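Local coordinates for AF1502 (Archaeoglobus fulgidus, PDB 5A1Q), which is of unknown function but represents the STAC domain, a small helical module associated with transmembrane solute transport and two-component signal transduction systems, at residues D12-E17 / E58-V63. Sequence-based numbering, arbitrary orientation.
Sequences DELKKE and EYVEIV
Val63 and Glu17 face each other where the first and last helices of this four-helix STAC domain, 7-18 and 57-70, pack against one another. The two segments run in roughly opposing directions, at 136°, with axes 9.3 Å apart, and what joins them directly is van der Waals contact.

Val63 lies at the middle of one set of contacts, and its two methyls split the work. Val63 CG1 lies 3.8 Å from Glu13 CB. Val63 CG2 comes to within 3.7 Å of Glu13 O, and the same methyl meets Leu14 CD2 at 4.0 Å. Leu14 and Val63 cross at about a right angle, and Val60 CG2 only grazes that same leucine methyl. This buried apolar side continues into the domain core, where Leu14 and Val60 both rest on Leu47 of helix 43-51.

Glu17 makes the other group of contacts, with both its stem and its carboxylate. Glu17 CB packs on Tyr59 CB at 3.9 Å, and the Glu17 and Val63 side chains slide past each other in opposite directions, Glu17 CG lying near Val63 CG2. A bend at chi2 (-61°) then turns the carboxylate over Ile62, bringing Glu17 CD to 3.6 Å from Ile62 CG2. This greasy footing does not leave the charge without a mate: Glu17 OE2 makes a salt bridge with Arg66, one turn further along the same helix as Ile62. An alanine in place of Glu17 would probably leave Arg66 without this carboxylate and open a gap chiefly beside Ile62 and Val63. Glu13 sends its own carboxylate elsewhere, to a salt bridge with Lys9.

Near the C-terminal end of helix 7-18 the tyrosine ring completes the contact. The ring and the Glu17 carboxylate are nearly coplanar, their planes 29° apart, and Tyr59 CD1 sits 3.8 Å from Glu17 OE1, with Glu17 O approaching the same ring carbon obliquely.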
loop_
_atom_site.group_PDB
_atom_site.type_symbol
_atom_site.label_atom_id
_atom_site.label_comp_id
_atom_site.label_asym_id
_atom_site.label_seq_id
_atom_site.Cartn_x
_atom_site.Cartn_y
_atom_site.Cartn_z
ATOM N N ASP A 12 11.178 1.366 -14.071
ATOM C CA ASP A 12 12.574 1.706 -14.390
ATOM C C ASP A 12 13.157 2.762 -13.414
ATOM O O ASP A 12 14.268 2.567 -12.887
ATOM C CB ASP A 12 12.715 2.140 -15.832
ATOM C CG ASP A 12 12.600 0.961 -16.822
ATOM O OD1 ASP A 12 12.617 -0.217 -16.360
ATOM O OD2 ASP A 12 12.423 1.227 -18.019
ATOM N N GLU A 13 12.389 3.792 -13.080
ATOM C CA GLU A 13 12.872 4.785 -12.106
ATOM C C GLU A 13 13.082 4.147 -10.711
ATOM O O GLU A 13 14.069 4.463 -10.047
ATOM C CB GLU A 13 11.928 6.004 -11.992
ATOM C CG GLU A 13 11.864 6.863 -13.238
ATOM C CD GLU A 13 13.010 7.854 -13.369
ATOM O OE1 GLU A 13 13.881 7.921 -12.480
ATOM O OE2 GLU A 13 13.022 8.585 -14.379
ATOM N N LEU A 14 12.181 3.264 -10.280
ATOM C CA LEU A 14 12.301 2.681 -8.971
ATOM C C LEU A 14 13.459 1.715 -8.898
ATOM O O LEU A 14 14.205 1.680 -7.905
ATOM C CB LEU A 14 10.982 2.001 -8.576
ATOM C CG LEU A 14 9.761 2.871 -8.277
ATOM C CD1 LEU A 14 8.468 2.060 -8.311
ATOM C CD2 LEU A 14 9.886 3.503 -6.909
ATOM N N LYS A 15 13.678 0.942 -9.967
ATOM C CA LYS A 15 14.775 -0.006 -9.979
ATOM C C LYS A 15 16.108 0.707 -9.938
ATOM O O LYS A 15 17.037 0.174 -9.319
ATOM C CB LYS A 15 14.749 -0.873 -11.204
ATOM C CG LYS A 15 13.695 -1.927 -11.196
ATOM C CD LYS A 15 13.767 -2.659 -12.530
ATOM C CE LYS A 15 13.269 -4.056 -12.384
ATOM N NZ LYS A 15 13.229 -4.658 -13.750
ATOM N N LYS A 16 16.190 1.902 -10.557
ATOM C CA LYS A 16 17.415 2.701 -10.478
ATOM C C LYS A 16 17.817 2.952 -9.015
ATOM O O LYS A 16 19.022 2.982 -8.697
ATOM C CB LYS A 16 17.230 4.025 -11.233
ATOM C CG LYS A 16 18.493 4.706 -11.720
ATOM C CD LYS A 16 18.290 5.267 -13.117
ATOM C CE LYS A 16 18.345 4.164 -14.172
ATOM N NZ LYS A 16 17.762 4.582 -15.475
ATOM N N GLU A 17 16.843 3.211 -8.146
ATOM C CA GLU A 17 17.103 3.507 -6.727
ATOM C C GLU A 17 17.184 2.260 -5.797
ATOM O O GLU A 17 18.069 2.174 -4.927
ATOM C CB GLU A 17 16.027 4.480 -6.211
ATOM C CG GLU A 17 16.089 5.865 -6.828
ATOM C CD GLU A 17 17.410 6.531 -6.537
ATOM O OE1 GLU A 17 17.845 6.487 -5.373
ATOM O OE2 GLU A 17 18.033 7.032 -7.482
ATOM N N GLU A 58 13.242 7.153 1.490
ATOM C CA GLU A 58 14.164 8.121 0.868
ATOM C C GLU A 58 14.295 7.889 -0.624
ATOM O O GLU A 58 14.331 8.835 -1.443
ATOM C CB GLU A 58 15.541 8.036 1.524
ATOM C CG GLU A 58 16.371 9.263 1.200
ATOM C CD GLU A 58 17.777 9.186 1.724
ATOM O OE1 GLU A 58 18.631 8.616 1.006
ATOM O OE2 GLU A 58 18.016 9.708 2.841
ATOM N N TYR A 59 14.338 6.630 -1.003
ATOM C CA TYR A 59 14.544 6.257 -2.389
ATOM C C TYR A 59 13.309 6.636 -3.219
ATOM O O TYR A 59 13.408 7.102 -4.347
ATOM C CB TYR A 59 14.856 4.740 -2.499
ATOM C CG TYR A 59 16.018 4.344 -1.642
ATOM C CD1 TYR A 59 17.307 4.509 -2.134
ATOM C CD2 TYR A 59 15.868 3.947 -0.301
ATOM C CE1 TYR A 59 18.412 4.217 -1.363
ATOM C CE2 TYR A 59 16.974 3.636 0.468
ATOM C CZ TYR A 59 18.238 3.787 -0.073
ATOM O OH TYR A 59 19.354 3.497 0.681
ATOM N N VAL A 60 12.105 6.425 -2.660
ATOM C CA VAL A 60 10.863 6.814 -3.340
ATOM C C VAL A 60 10.772 8.345 -3.473
ATOM O O VAL A 60 10.301 8.846 -4.512
ATOM C CB VAL A 60 9.642 6.205 -2.604
ATOM C CG1 VAL A 60 8.338 6.707 -3.231
ATOM C CG2 VAL A 60 9.764 4.714 -2.580
ATOM N N GLU A 61 11.233 9.112 -2.470
ATOM C CA GLU A 61 11.257 10.561 -2.479
ATOM C C GLU A 61 12.132 10.988 -3.673
ATOM O O GLU A 61 11.793 11.912 -4.425
ATOM C CB GLU A 61 11.796 11.114 -1.107
ATOM C CG GLU A 61 10.765 10.994 0.045
ATOM C CD GLU A 61 11.180 11.297 1.501
ATOM O OE1 GLU A 61 12.374 11.222 1.900
ATOM O OE2 GLU A 61 10.239 11.582 2.293
ATOM N N ILE A 62 13.278 10.320 -3.845
ATOM C CA ILE A 62 14.185 10.644 -4.974
ATOM C C ILE A 62 13.452 10.411 -6.343
ATOM O O ILE A 62 13.509 11.274 -7.224
ATOM C CB ILE A 62 15.519 9.864 -4.867
ATOM C CG1 ILE A 62 16.299 10.428 -3.683
ATOM C CG2 ILE A 62 16.259 9.975 -6.225
ATOM C CD1 ILE A 62 17.511 9.626 -3.307
ATOM N N VAL A 63 12.746 9.278 -6.469
ATOM C CA VAL A 63 11.961 9.054 -7.717
ATOM C C VAL A 63 10.928 10.121 -7.907
ATOM O O VAL A 63 10.827 10.689 -8.985
ATOM C CB VAL A 63 11.259 7.688 -7.662
ATOM C CG1 VAL A 63 10.332 7.484 -8.873
ATOM C CG2 VAL A 63 12.267 6.569 -7.651
#